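Long-range contact in monosaccharide ABC transporter substrate-binding protein, CUT2 family (Bradyrhizobium sp., PDB 4YHS), which probably captures a sugar or related small solute and delivers it to an ABC transporter of the CUT2 family for import: residues Y27-K33 with S45-P51. Residues are numbered along the deposited sequence; the frame is centred on the assembly and turned at random.
Sequences YPYDAAK and SDVKYVP
Strands 29-35 and 43-49 form an antiparallel beta hairpin at the margin of the mixed sheet of this periplasmic-binding-protein fold, and six backbone hydrogen bonds join them through the pairs Tyr29-Tyr49, Ala31-Val47 and Lys33-Ser45. The bond from Tyr49 N to Tyr29 O is the shortest at 2.7 Å and nearly straight (173°). Tyr29, Ala31, Tyr49 and Val47 share one face; both tyrosines pack on helix 299-314, while their hydroxyls bond to Ser298 and Asp308 respectively. On the same face, Ala31 CB meets Tyr49 CB at 4.1 Å. Farther along this face, Lys33 crosses Val47 at about a right angle, its CE 3.6 Å from Val47 CG1, and bends at its last torsion (chi4 80°) to pair NZ with Asp35. On the other face, Lys48 runs beside Asp30, and Lys48 NZ meets Asp30 OD1 on the syn side at 2.8 Å, a salt bridge, 27° out of the carboxylate plane. Beyond the strands, Pro51 CG lies over one face of the Tyr27 ring, 3.8 Å from its centroid, a CH-pi contact, while Pro51 CD abuts Tyr27 CB at 3.3 Å. An alanine in place of Tyr27 removes the ring and is likely to leave Pro51 CG without this CH-pi partner, opening a gap beside the proline. Thus the tyrosine end of one face packs on the helix with its hydroxyls satisfied, whereas the opposite face carries an exposed ion pair linking the strands.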
loop_
_atom_site.group_PDB
_atom_site.type_symbol
_atom_site.label_atom_id
_atom_site.label_comp_id
_atom_site.label_asym_id
_atom_site.label_seq_id
_atom_site.Cartn_x
_atom_site.Cartn_y
_atom_site.Cartn_z
ATOM N N TYR A 27 15.802 7.546 4.639
ATOM C CA TYR A 27 15.280 8.811 5.102
ATOM C C TYR A 27 16.210 9.989 4.722
ATOM O O TYR A 27 17.383 9.771 4.432
ATOM C CB TYR A 27 15.092 8.756 6.613
ATOM C CG TYR A 27 16.349 8.447 7.379
ATOM C CD1 TYR A 27 16.705 7.141 7.644
ATOM C CD2 TYR A 27 17.179 9.472 7.850
ATOM C CE1 TYR A 27 17.851 6.841 8.357
ATOM C CE2 TYR A 27 18.322 9.192 8.567
ATOM C CZ TYR A 27 18.657 7.868 8.823
ATOM O OH TYR A 27 19.794 7.561 9.547
ATOM N N PRO A 28 15.700 11.237 4.745
ATOM C CA PRO A 28 14.297 11.595 4.996
ATOM C C PRO A 28 13.402 11.183 3.846
ATOM O O PRO A 28 13.879 11.085 2.708
ATOM C CB PRO A 28 14.348 13.127 5.152
ATOM C CG PRO A 28 15.615 13.540 4.459
ATOM C CD PRO A 28 16.563 12.435 4.720
ATOM N N TYR A 29 12.131 10.915 4.131
ATOM C CA TYR A 29 11.235 10.380 3.114
ATOM C C TYR A 29 10.011 11.271 3.006
ATOM O O TYR A 29 9.452 11.693 4.013
ATOM C CB TYR A 29 10.840 8.941 3.462
ATOM C CG TYR A 29 10.457 8.074 2.266
ATOM C CD1 TYR A 29 11.425 7.434 1.520
ATOM C CD2 TYR A 29 9.128 7.888 1.891
ATOM C CE1 TYR A 29 11.117 6.669 0.431
ATOM C CE2 TYR A 29 8.807 7.079 0.790
ATOM C CZ TYR A 29 9.826 6.479 0.064
ATOM O OH TYR A 29 9.586 5.697 -1.049
ATOM N N ASP A 30 9.599 11.549 1.776
ATOM C CA ASP A 30 8.411 12.343 1.523
ATOM C C ASP A 30 7.217 11.597 2.054
ATOM O O ASP A 30 6.992 10.441 1.688
ATOM C CB ASP A 30 8.231 12.623 0.028
ATOM C CG ASP A 30 9.219 13.647 -0.504
ATOM O OD1 ASP A 30 9.810 14.416 0.292
ATOM O OD2 ASP A 30 9.371 13.714 -1.734
ATOM N N ALA A 31 6.471 12.274 2.926
ATOM C CA ALA A 31 5.298 11.705 3.582
ATOM C C ALA A 31 4.148 12.728 3.611
ATOM O O ALA A 31 4.313 13.896 3.217
ATOM C CB ALA A 31 5.670 11.247 5.009
ATOM N N ALA A 32 2.982 12.266 4.077
ATOM C CA ALA A 32 1.801 13.093 4.258
ATOM C C ALA A 32 1.178 12.723 5.583
ATOM O O ALA A 32 0.855 11.551 5.800
ATOM C CB ALA A 32 0.798 12.879 3.115
ATOM N N LYS A 33 1.009 13.711 6.464
ATOM C CA LYS A 33 0.419 13.431 7.763
ATOM C C LYS A 33 -0.966 13.993 7.802
ATOM O O LYS A 33 -1.301 14.937 7.068
ATOM C CB LYS A 33 1.247 14.008 8.892
ATOM C CG LYS A 33 1.410 15.503 8.866
ATOM C CD LYS A 33 2.305 15.920 10.040
ATOM C CE LYS A 33 2.482 17.423 10.104
ATOM N NZ LYS A 33 1.310 18.082 10.731
ATOM N N SER A 45 -1.148 17.132 5.128
ATOM C CA SER A 45 -0.093 18.082 4.744
ATOM C C SER A 45 1.188 17.310 4.420
ATOM O O SER A 45 1.451 16.253 4.994
ATOM C CB SER A 45 0.160 19.106 5.843
ATOM O OG SER A 45 0.514 18.468 7.035
ATOM N N ASP A 46 1.971 17.832 3.488
ATOM C CA ASP A 46 3.215 17.177 3.097
ATOM C C ASP A 46 4.313 17.472 4.109
ATOM O O ASP A 46 4.517 18.629 4.485
ATOM C CB ASP A 46 3.646 17.635 1.699
ATOM C CG ASP A 46 2.682 17.214 0.639
ATOM O OD1 ASP A 46 1.836 16.339 0.923
ATOM O OD2 ASP A 46 2.760 17.758 -0.474
ATOM N N VAL A 47 5.019 16.418 4.527
ATOM C CA VAL A 47 6.164 16.512 5.435
ATOM C C VAL A 47 7.272 15.506 5.085
ATOM O O VAL A 47 6.997 14.440 4.561
ATOM C CB VAL A 47 5.728 16.255 6.885
ATOM C CG1 VAL A 47 4.913 17.414 7.406
ATOM C CG2 VAL A 47 4.948 14.919 6.985
ATOM N N LYS A 48 8.525 15.858 5.386
ATOM C CA LYS A 48 9.620 14.877 5.380
ATOM C C LYS A 48 9.568 14.052 6.647
ATOM O O LYS A 48 9.504 14.619 7.761
ATOM C CB LYS A 48 10.981 15.578 5.286
ATOM C CG LYS A 48 11.143 16.421 4.059
ATOM C CD LYS A 48 11.403 15.550 2.854
ATOM C CE LYS A 48 11.887 16.374 1.671
ATOM N NZ LYS A 48 12.338 15.490 0.564
ATOM N N TYR A 49 9.608 12.728 6.496
ATOM C CA TYR A 49 9.622 11.856 7.654
ATOM C C TYR A 49 11.067 11.578 8.027
ATOM O O TYR A 49 11.847 11.119 7.192
ATOM C CB TYR A 49 8.894 10.528 7.415
ATOM C CG TYR A 49 8.734 9.791 8.718
ATOM C CD1 TYR A 49 9.744 8.979 9.210
ATOM C CD2 TYR A 49 7.612 9.962 9.488
ATOM C CE1 TYR A 49 9.621 8.352 10.439
ATOM C CE2 TYR A 49 7.471 9.336 10.713
ATOM C CZ TYR A 49 8.470 8.533 11.186
ATOM O OH TYR A 49 8.323 7.927 12.426
ATOM N N VAL A 50 11.411 11.903 9.269
ATOM C CA VAL A 50 12.736 11.656 9.817
ATOM C C VAL A 50 12.686 10.717 11.012
ATOM O O VAL A 50 12.125 11.066 12.050
ATOM C CB VAL A 50 13.401 12.983 10.243
ATOM C CG1 VAL A 50 14.801 12.727 10.717
ATOM C CG2 VAL A 50 13.403 13.957 9.078
ATOM N N PRO A 51 13.284 9.533 10.890
ATOM C CA PRO A 51 13.288 8.631 12.042
ATOM C C PRO A 51 14.418 8.956 13.010
ATOM O O PRO A 51 15.267 9.850 12.745
ATOM C CB PRO A 51 13.494 7.267 11.390
ATOM C CG PRO A 51 14.437 7.569 10.270
ATOM C CD PRO A 51 14.023 8.942 9.758
#